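Local coordinates for protein ornithine carbamoyltransferase, anabolic (Campylobacter jejuni subsp. jejuni, PDB 3TPF) that probably catalyses the reversible transfer of the carbamoyl group from carbamoyl phosphate to L-ornithine, giving L-citrulline for arginine biosynthesis, at residues F171-A176 / A200-G205; A150-S155 / E210-K215; H4-R9 / A114-A119; L123-Q128 / N156-S161. All coordinates share one frame; numbering follows the deposited sequence.

Contact 1: residues F171-A176 / A200-G205; sequences FEISIA and AKISLG
The carbonyl oxygen I173 O is held twice by one residue: S203 N donates to it at 3.0 Å, almost in line with the C=O, and the S203 hydroxyl adds a weak bond. That hydroxyl can bend back because S203 keeps OG between its own N and carbonyl carbon (chi1 44°). From the neighbouring strand the S174 hydroxyl donates to it, OG to OG at 2.8 Å, so two serines link side by side on the face they share with E172 and K201. The backbone ladder is that of parallel strands: K201 O takes I173 N, S203 O takes I175 N at 2.9 Å, and I175 O takes G205 N at 2.9 Å. On the other face I173 CG2 lies against I202 CG1 at 3.9 Å, and I175 CG2 meets L204 CD1. The two strands belong to a beta-alpha-beta crossover through helix 185-198. Strand 201-205 is outermost within the chain, and strand 172-176 lies between it and strand 148-152. Helices 157-169 and 185-198 pack on the isoleucine face, while A211 of helix 208-212 touches S174 and A176 on the serine face.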
loop_
_atom_site.group_PDB
_atom_site.type_symbol
_atom_site.label_atom_id
_atom_site.label_comp_id
_atom_site.label_asym_id
_atom_site.label_seq_id
_atom_site.Cartn_x
_atom_site.Cartn_y
_atom_site.Cartn_z
ATOM N N PHE B 171 -17.016 -10.389 34.783
ATOM C CA PHE B 171 -16.081 -9.516 35.455
ATOM C C PHE B 171 -16.819 -8.561 36.339
ATOM O O PHE B 171 -18.036 -8.395 36.255
ATOM C CB PHE B 171 -15.292 -8.654 34.448
ATOM C CG PHE B 171 -14.169 -9.362 33.759
ATOM C CD1 PHE B 171 -14.024 -10.741 33.835
ATOM C CD2 PHE B 171 -13.267 -8.632 32.995
ATOM C CE1 PHE B 171 -12.998 -11.369 33.157
ATOM C CE2 PHE B 171 -12.227 -9.258 32.357
ATOM C CZ PHE B 171 -12.087 -10.628 32.440
ATOM N N GLU B 172 -16.040 -7.941 37.213
ATOM C CA GLU B 172 -16.580 -6.911 38.097
ATOM C C GLU B 172 -16.088 -5.654 37.510
ATOM O O GLU B 172 -14.890 -5.446 37.448
ATOM C CB GLU B 172 -16.063 -7.076 39.505
ATOM C CG GLU B 172 -16.484 -5.969 40.446
ATOM C CD GLU B 172 -16.075 -6.225 41.903
ATOM O OE1 GLU B 172 -15.750 -7.394 42.270
ATOM O OE2 GLU B 172 -16.112 -5.238 42.663
ATOM N N ILE B 173 -16.995 -4.844 36.995
ATOM C CA ILE B 173 -16.579 -3.622 36.326
ATOM C C ILE B 173 -17.288 -2.382 36.826
ATOM O O ILE B 173 -18.512 -2.351 36.954
ATOM C CB ILE B 173 -16.749 -3.722 34.811
ATOM C CG1 ILE B 173 -16.160 -2.474 34.143
ATOM C CG2 ILE B 173 -18.198 -3.901 34.453
ATOM C CD1 ILE B 173 -16.102 -2.540 32.636
ATOM N N SER B 174 -16.487 -1.359 37.107
ATOM C CA SER B 174 -17.003 -0.003 37.431
ATOM C C SER B 174 -16.662 1.006 36.348
ATOM O O SER B 174 -15.510 1.155 35.980
ATOM C CB SER B 174 -16.437 0.509 38.726
ATOM O OG SER B 174 -17.090 -0.146 39.788
ATOM N N ILE B 175 -17.691 1.663 35.831
ATOM C CA ILE B 175 -17.523 2.661 34.797
ATOM C C ILE B 175 -17.751 4.024 35.364
ATOM O O ILE B 175 -18.736 4.255 36.074
ATOM C CB ILE B 175 -18.492 2.468 33.623
ATOM C CG1 ILE B 175 -18.200 1.139 32.935
ATOM C CG2 ILE B 175 -18.382 3.627 32.635
ATOM C CD1 ILE B 175 -19.142 0.848 31.799
ATOM N N ALA B 176 -16.854 4.933 35.006
ATOM C CA ALA B 176 -16.962 6.333 35.435
ATOM C C ALA B 176 -16.836 7.296 34.257
ATOM O O ALA B 176 -15.920 7.204 33.472
ATOM C CB ALA B 176 -15.963 6.664 36.542
ATOM N N ALA B 200 -21.836 -11.015 36.504
ATOM C CA ALA B 200 -21.119 -9.732 36.426
ATOM C C ALA B 200 -21.608 -8.731 37.472
ATOM O O ALA B 200 -22.827 -8.528 37.700
ATOM C CB ALA B 200 -21.243 -9.118 35.069
ATOM N N LYS B 201 -20.632 -8.117 38.118
ATOM C CA LYS B 201 -20.899 -6.995 39.025
ATOM C C LYS B 201 -20.561 -5.692 38.261
ATOM O O LYS B 201 -19.430 -5.191 38.308
ATOM C CB LYS B 201 -20.110 -7.150 40.331
ATOM C CG LYS B 201 -20.515 -8.383 41.163
ATOM C CD LYS B 201 -19.475 -8.793 42.239
ATOM C CE LYS B 201 -19.798 -10.202 42.793
ATOM N NZ LYS B 201 -19.701 -10.397 44.293
ATOM N N ILE B 202 -21.575 -5.167 37.580
ATOM C CA ILE B 202 -21.482 -3.937 36.793
ATOM C C ILE B 202 -22.064 -2.750 37.524
ATOM O O ILE B 202 -23.129 -2.826 38.069
ATOM C CB ILE B 202 -22.300 -4.058 35.499
ATOM C CG1 ILE B 202 -21.819 -5.266 34.706
ATOM C CG2 ILE B 202 -22.242 -2.780 34.676
ATOM C CD1 ILE B 202 -22.568 -5.516 33.446
ATOM N N SER B 203 -21.337 -1.647 37.529
ATOM C CA SER B 203 -21.782 -0.383 38.170
ATOM C C SER B 203 -21.359 0.820 37.322
ATOM O O SER B 203 -20.248 0.843 36.817
ATOM C CB SER B 203 -21.203 -0.259 39.580
ATOM O OG SER B 203 -19.833 -0.628 39.599
ATOM N N LEU B 204 -22.249 1.783 37.153
ATOM C CA LEU B 204 -21.961 3.002 36.374
ATOM C C LEU B 204 -22.183 4.234 37.226
ATOM O O LEU B 204 -23.188 4.352 37.918
ATOM C CB LEU B 204 -22.827 3.096 35.110
ATOM C CG LEU B 204 -23.150 4.496 34.531
ATOM C CD1 LEU B 204 -21.926 5.029 33.809
ATOM C CD2 LEU B 204 -24.394 4.546 33.641
ATOM N N GLY B 205 -21.225 5.147 37.175
ATOM C CA GLY B 205 -21.247 6.341 38.025
ATOM C C GLY B 205 -20.569 7.515 37.359
ATOM O O GLY B 205 -20.210 7.453 36.199
#

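Contact 2: residues A150-S155 / E210-K215; sequences AFIGDS and EALKDK
Within the Rossmann-like sheet of the ornithine-binding domain, strand 148-152 receives the C-terminal end of helix 208-212, and A150 is the residue on which the helix end and the chain just after it converge. Its methyl CB sits 3.6 Å from A211 O and 3.7 Å from K215 CG, with L212 CD2 a little further off. Two residues along the strand, I152 brings CD1 to the same leucine methyl, L212 CD2, at 4.2 Å; the two side chains cross at about a right angle. K215 does two jobs. Its methylenes run past A150, CD lying 3.7 Å from A150 N, and bends at chi2 (-64°) and chi4 (-47°) curl the chain back over the helix end. There NZ donates to A211 O at 2.9 Å and, nearly straight along the C=O, to K213 O at 3.0 Å, with a weak third bond to S174 OG on strand 172-176. K213 is where the chain leaves helical geometry. No hydrogen bond joins the two segments; they meet by van der Waals packing, part of it carbon against backbone oxygen and nitrogen, while the buried K215 NZ makes its two stronger bonds to carbonyls of its own segment. Placed at the C-terminal end of a helix and gripped by several oxygens, that amine is probably kept protonated, and it gives A211 O and K213 O a donor at the helix end.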
loop_
_atom_site.group_PDB
_atom_site.type_symbol
_atom_site.label_atom_id
_atom_site.label_comp_id
_atom_site.label_asym_id
_atom_site.label_seq_id
_atom_site.Cartn_x
_atom_site.Cartn_y
_atom_site.Cartn_z
ATOM N N ALA B 150 -11.835 -1.248 36.187
ATOM C CA ALA B 150 -12.418 0.084 36.154
ATOM C C ALA B 150 -12.237 0.668 34.788
ATOM O O ALA B 150 -11.124 0.724 34.275
ATOM C CB ALA B 150 -11.724 0.990 37.153
ATOM N N PHE B 151 -13.298 1.183 34.211
ATOM C CA PHE B 151 -13.151 1.922 32.956
ATOM C C PHE B 151 -13.471 3.371 33.172
ATOM O O PHE B 151 -14.556 3.699 33.621
ATOM C CB PHE B 151 -14.067 1.395 31.872
ATOM C CG PHE B 151 -13.964 2.177 30.602
ATOM C CD1 PHE B 151 -13.136 1.753 29.577
ATOM C CD2 PHE B 151 -14.653 3.366 30.446
ATOM C CE1 PHE B 151 -13.025 2.463 28.418
ATOM C CE2 PHE B 151 -14.552 4.090 29.284
ATOM C CZ PHE B 151 -13.741 3.641 28.274
ATOM N N ILE B 152 -12.524 4.242 32.859
ATOM C CA ILE B 152 -12.746 5.688 33.050
ATOM C C ILE B 152 -12.640 6.467 31.754
ATOM O O ILE B 152 -11.603 6.440 31.099
ATOM C CB ILE B 152 -11.754 6.337 34.005
ATOM C CG1 ILE B 152 -11.997 5.914 35.450
ATOM C CG2 ILE B 152 -11.959 7.830 33.891
ATOM C CD1 ILE B 152 -11.553 4.489 35.734
ATOM N N GLY B 153 -13.724 7.152 31.394
ATOM C CA GLY B 153 -13.742 7.873 30.126
ATOM C C GLY B 153 -15.065 8.250 29.521
ATOM O O GLY B 153 -16.024 8.419 30.209
ATOM N N ASP B 154 -15.066 8.379 28.202
ATOM C CA ASP B 154 -16.260 8.718 27.432
ATOM C C ASP B 154 -17.210 7.502 27.350
ATOM O O ASP B 154 -16.816 6.370 27.626
ATOM C CB ASP B 154 -15.863 9.152 26.002
ATOM C CG ASP B 154 -16.969 9.913 25.257
ATOM O OD1 ASP B 154 -18.016 10.272 25.842
ATOM O OD2 ASP B 154 -16.796 10.110 24.034
ATOM N N SER B 155 -18.460 7.764 26.984
ATOM C CA SER B 155 -19.393 6.691 26.561
ATOM C C SER B 155 -19.160 6.315 25.081
ATOM O O SER B 155 -20.097 6.232 24.266
ATOM C CB SER B 155 -20.850 7.066 26.815
ATOM O OG SER B 155 -21.386 7.750 25.671
ATOM N N GLU B 210 -14.629 6.458 43.216
ATOM C CA GLU B 210 -15.513 5.330 43.527
ATOM C C GLU B 210 -15.270 4.168 42.573
ATOM O O GLU B 210 -15.208 3.004 42.965
ATOM C CB GLU B 210 -16.987 5.748 43.440
ATOM C CG GLU B 210 -18.017 4.616 43.618
ATOM C CD GLU B 210 -18.194 4.163 45.055
ATOM O OE1 GLU B 210 -17.337 4.455 45.922
ATOM O OE2 GLU B 210 -19.244 3.535 45.338
ATOM N N ALA B 211 -15.161 4.494 41.298
ATOM C CA ALA B 211 -14.948 3.472 40.246
ATOM C C ALA B 211 -13.656 2.743 40.486
ATOM O O ALA B 211 -13.538 1.553 40.216
ATOM C CB ALA B 211 -14.939 4.101 38.865
ATOM N N LEU B 212 -12.696 3.494 40.992
ATOM C CA LEU B 212 -11.367 2.994 41.173
ATOM C C LEU B 212 -11.205 2.040 42.356
ATOM O O LEU B 212 -10.310 1.190 42.340
ATOM C CB LEU B 212 -10.396 4.168 41.270
ATOM C CG LEU B 212 -10.152 4.776 39.878
ATOM C CD1 LEU B 212 -9.579 6.164 39.910
ATOM C CD2 LEU B 212 -9.243 3.873 39.133
ATOM N N LYS B 213 -12.057 2.179 43.356
ATOM C CA LYS B 213 -11.959 1.378 44.624
ATOM C C LYS B 213 -11.875 -0.111 44.291
ATOM O O LYS B 213 -12.648 -0.606 43.490
ATOM C CB LYS B 213 -13.176 1.574 45.617
ATOM C CG LYS B 213 -13.159 2.738 46.615
ATOM N N ASP B 214 -10.930 -0.784 44.925
ATOM C CA ASP B 214 -10.721 -2.238 44.804
ATOM C C ASP B 214 -10.635 -2.747 43.376
ATOM O O ASP B 214 -11.244 -3.742 43.039
ATOM C CB ASP B 214 -11.785 -3.039 45.500
ATOM C CG ASP B 214 -11.529 -4.563 45.414
ATOM O OD1 ASP B 214 -10.357 -5.058 45.383
ATOM O OD2 ASP B 214 -12.544 -5.301 45.416
ATOM N N LYS B 215 -9.831 -2.092 42.568
ATOM C CA LYS B 215 -9.660 -2.487 41.159
ATOM C C LYS B 215 -8.217 -2.893 40.851
ATOM O O LYS B 215 -7.273 -2.267 41.346
ATOM C CB LYS B 215 -10.063 -1.344 40.248
ATOM C CG LYS B 215 -11.538 -1.010 40.284
ATOM C CD LYS B 215 -12.378 -2.153 39.785
ATOM C CE LYS B 215 -13.853 -1.756 39.767
ATOM N NZ LYS B 215 -14.311 -1.083 41.015
#

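Contact 3: residues H4-R9 / A114-A119; sequences HFLTLR and APVINA
Alongside strand 116-118, an outermost strand of the four-stranded parallel sheet in the carbamoyl-phosphate domain, the N-terminal chain at H4 to L6 runs in the same direction and forms a single bridge with it, F5 to I117. F5 N donates to V116 O at 3.1 Å and F5 O accepts from N118 N at 2.9 Å. Side chains extend the line of bonds at both ends. H4 turns its ring to the strand, with CG beside its own backbone N (chi1 -53°), and V116 N donates to ND1 at 2.9 Å, in the ring plane and nearly straight (167°). Since ND1 is the acceptor, a neutral ring would carry its proton on NE2. At the other end the N118 amide lies with L6 O in its plane, ND2 to O at 3.1 Å; the same ND2 also donates to S121 OG. Apolar contacts fill in beside these bonds: L6 CD2 rests on V116 CG1 at 3.7 Å, and F5 CD2 approaches I117 CG2 at 4.3 Å. L105 of helix 102-111 touches V116 and N118. F5 also packs on P126, one of the predicted carbamoyl-phosphate residues. Here, then, the N-terminal chain makes a lone backbone bridge to the edge of the domain's parallel alpha/beta sheet, with L300 of the C-terminal helix 279-302 packing on both F5 and I117.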
loop_
_atom_site.group_PDB
_atom_site.type_symbol
_atom_site.label_atom_id
_atom_site.label_comp_id
_atom_site.label_asym_id
_atom_site.label_seq_id
_atom_site.Cartn_x
_atom_site.Cartn_y
_atom_site.Cartn_z
ATOM N N HIS B 4 -19.462 -13.732 11.193
ATOM C CA HIS B 4 -18.628 -12.559 11.242
ATOM C C HIS B 4 -18.159 -12.199 12.674
ATOM O O HIS B 4 -18.662 -12.701 13.662
ATOM C CB HIS B 4 -19.426 -11.387 10.724
ATOM C CG HIS B 4 -20.023 -11.635 9.394
ATOM N ND1 HIS B 4 -19.275 -11.592 8.255
ATOM C CD2 HIS B 4 -21.281 -11.936 9.000
ATOM C CE1 HIS B 4 -20.038 -11.878 7.210
ATOM N NE2 HIS B 4 -21.269 -12.050 7.629
ATOM N N PHE B 5 -17.242 -11.256 12.780
ATOM C CA PHE B 5 -16.758 -10.781 14.080
ATOM C C PHE B 5 -16.959 -9.220 14.156
ATOM O O PHE B 5 -16.080 -8.447 13.957
ATOM C CB PHE B 5 -15.305 -11.193 14.275
ATOM C CG PHE B 5 -14.813 -10.914 15.653
ATOM C CD1 PHE B 5 -14.981 -11.846 16.689
ATOM C CD2 PHE B 5 -14.258 -9.725 15.954
ATOM C CE1 PHE B 5 -14.602 -11.579 17.991
ATOM C CE2 PHE B 5 -13.890 -9.425 17.246
ATOM C CZ PHE B 5 -14.086 -10.340 18.286
ATOM N N LEU B 6 -18.150 -8.785 14.364
ATOM C CA LEU B 6 -18.487 -7.352 14.373
ATOM C C LEU B 6 -18.559 -6.783 15.760
ATOM O O LEU B 6 -18.495 -5.587 15.944
ATOM C CB LEU B 6 -19.863 -7.141 13.709
ATOM C CG LEU B 6 -19.982 -7.760 12.279
ATOM C CD1 LEU B 6 -21.277 -7.428 11.577
ATOM C CD2 LEU B 6 -18.840 -7.312 11.399
ATOM N N THR B 7 -18.856 -7.634 16.723
ATOM C CA THR B 7 -18.907 -7.274 18.138
ATOM C C THR B 7 -18.806 -8.505 19.038
ATOM O O THR B 7 -19.312 -9.570 18.710
ATOM C CB THR B 7 -20.215 -6.549 18.519
ATOM O OG1 THR B 7 -20.264 -6.410 19.949
ATOM C CG2 THR B 7 -21.405 -7.329 18.037
ATOM N N LEU B 8 -18.224 -8.346 20.203
ATOM C CA LEU B 8 -18.162 -9.484 21.094
ATOM C C LEU B 8 -19.540 -9.933 21.594
ATOM O O LEU B 8 -19.702 -11.017 22.183
ATOM C CB LEU B 8 -17.245 -9.157 22.258
ATOM C CG LEU B 8 -15.791 -9.129 21.770
ATOM C CD1 LEU B 8 -14.813 -8.508 22.736
ATOM C CD2 LEU B 8 -15.474 -10.570 21.460
ATOM N N ARG B 9 -20.533 -9.083 21.378
ATOM C CA ARG B 9 -21.902 -9.409 21.790
ATOM C C ARG B 9 -22.346 -10.714 21.215
ATOM O O ARG B 9 -23.153 -11.385 21.795
ATOM C CB ARG B 9 -22.887 -8.370 21.308
ATOM C CG ARG B 9 -22.958 -7.154 22.200
ATOM C CD ARG B 9 -23.850 -6.112 21.603
ATOM N NE ARG B 9 -25.219 -6.509 21.688
ATOM C CZ ARG B 9 -26.237 -5.661 21.607
ATOM N NH1 ARG B 9 -26.031 -4.355 21.433
ATOM N NH2 ARG B 9 -27.484 -6.122 21.710
ATOM N N ALA B 114 -17.273 -13.559 2.484
ATOM C CA ALA B 114 -16.144 -13.681 3.417
ATOM C C ALA B 114 -16.530 -13.082 4.724
ATOM O O ALA B 114 -17.232 -12.071 4.750
ATOM C CB ALA B 114 -14.927 -12.920 2.889
ATOM N N PRO B 115 -15.999 -13.637 5.830
ATOM C CA PRO B 115 -16.264 -13.156 7.153
ATOM C C PRO B 115 -15.721 -11.808 7.274
ATOM O O PRO B 115 -14.612 -11.630 6.869
ATOM C CB PRO B 115 -15.443 -14.058 8.009
ATOM C CG PRO B 115 -15.209 -15.295 7.248
ATOM C CD PRO B 115 -15.199 -14.878 5.835
ATOM N N VAL B 116 -16.497 -10.856 7.808
ATOM C CA VAL B 116 -16.099 -9.452 7.992
ATOM C C VAL B 116 -15.706 -9.195 9.440
ATOM O O VAL B 116 -16.402 -9.632 10.311
ATOM C CB VAL B 116 -17.296 -8.537 7.736
ATOM C CG1 VAL B 116 -17.064 -7.050 8.165
ATOM C CG2 VAL B 116 -17.814 -8.800 6.346
ATOM N N ILE B 117 -14.601 -8.452 9.684
ATOM C CA ILE B 117 -14.072 -8.183 11.051
ATOM C C ILE B 117 -14.042 -6.758 11.385
ATOM O O ILE B 117 -13.553 -5.946 10.607
ATOM C CB ILE B 117 -12.652 -8.611 11.154
ATOM C CG1 ILE B 117 -12.552 -10.103 11.001
ATOM C CG2 ILE B 117 -12.113 -8.193 12.501
ATOM C CD1 ILE B 117 -11.175 -10.437 10.696
ATOM N N ASN B 118 -14.669 -6.385 12.484
ATOM C CA ASN B 118 -14.866 -4.955 12.809
ATOM C C ASN B 118 -13.564 -4.457 13.434
ATOM O O ASN B 118 -13.331 -4.610 14.621
ATOM C CB ASN B 118 -15.953 -4.755 13.824
ATOM C CG ASN B 118 -16.084 -3.255 14.317
ATOM O OD1 ASN B 118 -15.365 -2.377 13.802
ATOM N ND2 ASN B 118 -17.054 -2.964 15.252
ATOM N N ALA B 119 -12.710 -3.845 12.643
ATOM C CA ALA B 119 -11.457 -3.293 13.157
ATOM C C ALA B 119 -11.708 -1.990 13.946
ATOM O O ALA B 119 -10.735 -1.432 14.494
ATOM C CB ALA B 119 -10.511 -3.009 12.005
#

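Contact 4: residues L123-Q128 / N156-S161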
loop_
_atom_site.group_PDB
_atom_site.type_symbol
_atom_site.label_atom_id
_atom_site.label_comp_id
_atom_site.label_asym_id
_atom_site.label_seq_id
_atom_site.Cartn_x
_atom_site.Cartn_y
_atom_site.Cartn_z
ATOM N N LEU B 123 -19.691 2.293 17.363
ATOM C CA LEU B 123 -20.317 1.521 18.462
ATOM C C LEU B 123 -19.331 0.582 19.212
ATOM O O LEU B 123 -19.483 0.376 20.404
ATOM C CB LEU B 123 -21.463 0.660 17.970
ATOM C CG LEU B 123 -22.626 1.382 17.411
ATOM C CD1 LEU B 123 -23.604 0.301 17.052
ATOM C CD2 LEU B 123 -23.385 2.278 18.375
ATOM N N TYR B 124 -18.404 -0.050 18.498
ATOM C CA TYR B 124 -17.664 -1.178 19.126
ATOM C C TYR B 124 -16.232 -1.243 18.628
ATOM O O TYR B 124 -15.937 -0.954 17.477
ATOM C CB TYR B 124 -18.295 -2.517 18.843
ATOM C CG TYR B 124 -19.751 -2.650 19.164
ATOM C CD1 TYR B 124 -20.677 -2.832 18.165
ATOM C CD2 TYR B 124 -20.186 -2.672 20.430
ATOM C CE1 TYR B 124 -22.013 -2.953 18.430
ATOM C CE2 TYR B 124 -21.527 -2.787 20.716
ATOM C CZ TYR B 124 -22.425 -2.926 19.704
ATOM O OH TYR B 124 -23.768 -3.026 19.970
ATOM N N HIS B 125 -15.345 -1.587 19.519
ATOM C CA HIS B 125 -13.966 -1.785 19.139
ATOM C C HIS B 125 -13.442 -3.106 19.667
ATOM O O HIS B 125 -12.502 -3.152 20.410
ATOM C CB HIS B 125 -13.120 -0.592 19.580
ATOM C CG HIS B 125 -11.730 -0.595 18.987
ATOM N ND1 HIS B 125 -11.363 -1.439 17.956
ATOM C CD2 HIS B 125 -10.610 0.093 19.323
ATOM C CE1 HIS B 125 -10.081 -1.279 17.689
ATOM N NE2 HIS B 125 -9.595 -0.360 18.507
ATOM N N PRO B 126 -14.067 -4.208 19.271
ATOM C CA PRO B 126 -13.792 -5.523 19.887
ATOM C C PRO B 126 -12.423 -6.086 19.760
ATOM O O PRO B 126 -12.007 -6.781 20.686
ATOM C CB PRO B 126 -14.726 -6.457 19.139
ATOM C CG PRO B 126 -14.895 -5.792 17.814
ATOM C CD PRO B 126 -14.998 -4.331 18.149
ATOM N N THR B 127 -11.733 -5.910 18.664
ATOM C CA THR B 127 -10.351 -6.500 18.585
ATOM C C THR B 127 -9.434 -5.853 19.669
ATOM O O THR B 127 -8.610 -6.514 20.313
ATOM C CB THR B 127 -9.674 -6.364 17.232
ATOM O OG1 THR B 127 -9.657 -4.970 16.869
ATOM C CG2 THR B 127 -10.372 -7.163 16.179
ATOM N N GLN B 128 -9.714 -4.601 19.991
ATOM C CA GLN B 128 -8.972 -3.936 21.055
ATOM C C GLN B 128 -9.238 -4.579 22.438
ATOM O O GLN B 128 -8.339 -4.842 23.247
ATOM C CB GLN B 128 -9.302 -2.433 21.063
ATOM C CG GLN B 128 -8.505 -1.677 22.095
ATOM C CD GLN B 128 -6.964 -1.637 21.846
ATOM O OE1 GLN B 128 -6.511 -1.575 20.691
ATOM N NE2 GLN B 128 -6.164 -1.603 22.952
ATOM N N ASN B 156 -17.904 6.073 24.751
ATOM C CA ASN B 156 -17.505 5.794 23.372
ATOM C C ASN B 156 -17.548 4.285 23.036
ATOM O O ASN B 156 -18.031 3.473 23.831
ATOM C CB ASN B 156 -16.093 6.333 23.120
ATOM C CG ASN B 156 -15.039 5.603 23.923
ATOM O OD1 ASN B 156 -15.351 4.685 24.650
ATOM N ND2 ASN B 156 -13.811 6.018 23.816
ATOM N N ASN B 157 -17.067 3.936 21.859
ATOM C CA ASN B 157 -16.972 2.500 21.442
ATOM C C ASN B 157 -16.245 1.584 22.430
ATOM O O ASN B 157 -16.694 0.487 22.721
ATOM C CB ASN B 157 -16.330 2.330 20.038
ATOM C CG ASN B 157 -14.993 3.002 19.912
ATOM O OD1 ASN B 157 -14.389 3.440 20.912
ATOM N ND2 ASN B 157 -14.534 3.126 18.681
HETATM N N MSE B 158 -15.125 2.067 22.944
HETATM C CA MSE B 158 -14.275 1.298 23.902
HETATM C C MSE B 158 -15.032 0.960 25.180
HETATM O O MSE B 158 -14.915 -0.150 25.744
HETATM C CB MSE B 158 -13.056 2.111 24.323
HETATM C CG MSE B 158 -11.914 1.926 23.363
HETATM SE SE MSE B 158 -11.308 0.061 23.283
HETATM C CE MSE B 158 -10.715 -0.209 25.164
ATOM N N CYS B 159 -15.842 1.915 25.620
ATOM C CA CYS B 159 -16.680 1.760 26.800
ATOM C C CYS B 159 -17.718 0.692 26.585
ATOM O O CYS B 159 -17.939 -0.186 27.421
ATOM C CB CYS B 159 -17.384 3.098 27.114
ATOM S SG CYS B 159 -18.526 3.002 28.475
ATOM N N ASN B 160 -18.391 0.808 25.448
ATOM C CA ASN B 160 -19.389 -0.152 25.050
ATOM C C ASN B 160 -18.812 -1.578 25.051
ATOM O O ASN B 160 -19.376 -2.506 25.607
ATOM C CB ASN B 160 -19.844 0.124 23.640
ATOM C CG ASN B 160 -20.618 1.368 23.507
ATOM O OD1 ASN B 160 -21.350 1.782 24.403
ATOM N ND2 ASN B 160 -20.540 1.938 22.326
ATOM N N SER B 161 -17.694 -1.733 24.391
ATOM C CA SER B 161 -17.133 -3.036 24.232
ATOM C C SER B 161 -16.600 -3.567 25.549
ATOM O O SER B 161 -16.711 -4.785 25.820
ATOM C CB SER B 161 -16.034 -3.016 23.202
ATOM O OG SER B 161 -16.563 -2.760 21.921
#
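Two hydrogen bonds link side chains of helix 157-169 to the backbone just ahead of helix 126-138. N160 ND2 donates to L123 O at 2.7 Å, coming in to one side of the C=O (130° at the oxygen) and tilted from the carbonyl plane. S161 OG, set beside its own backbone N (chi1 -68°), accepts from H125 N at 2.9 Å, and the hydroxyl lies at the edge of the Y124 ring, near its plane. H125 is the residue just before its helix, so this serine fixes the backbone where that helix begins. Helix 157-169 has a side-chain N-cap of its own, C159 N bonding to N156 OD1 at 3.0 Å. N157 ND2 donates to S121 O. Among weaker contacts, the N157 CA-H points at L123 O at 3.4 Å, and N157 CB packs on Y124 N. The apolar part belongs to M158, built as selenomethionine: two bends in its chain bring SE to 3.5 Å from Q128 CG and obliquely to the H125 ring, 4.9 Å from its centroid. The Y124 hydroxyl has its partner outside the two segments, R9. H125, P126, T127 and Q128 are predicted to bind carbamoyl phosphate and N157 to bind ornithine, so the two helix starts meet where the two domains join, consistent with the active-site cleft between domains in carbamoyltransferases.

From the N terminus, contact 3 is the first to close: it brings residues 4-9 to 114-119, looping round most of the carbamoyl-phosphate domain. Contact 4 follows in series and joins that domain to the ornithine-binding one through the starts of helices 126-138 and 157-169; it touches contact 3 where A119 O packs against H125 CE1. Contact 2 opens at 150-155, inside the loop of contact 4, and closes at 210-215 beyond it, so those two cross, with F151 resting on C159. Contact 1 is nested within contact 2, and neighbouring strands 148-152 and 172-176 join them in one sheet. Contacts 2 and 3 lie on opposite sides of the chain's centre, with contact 4 near it.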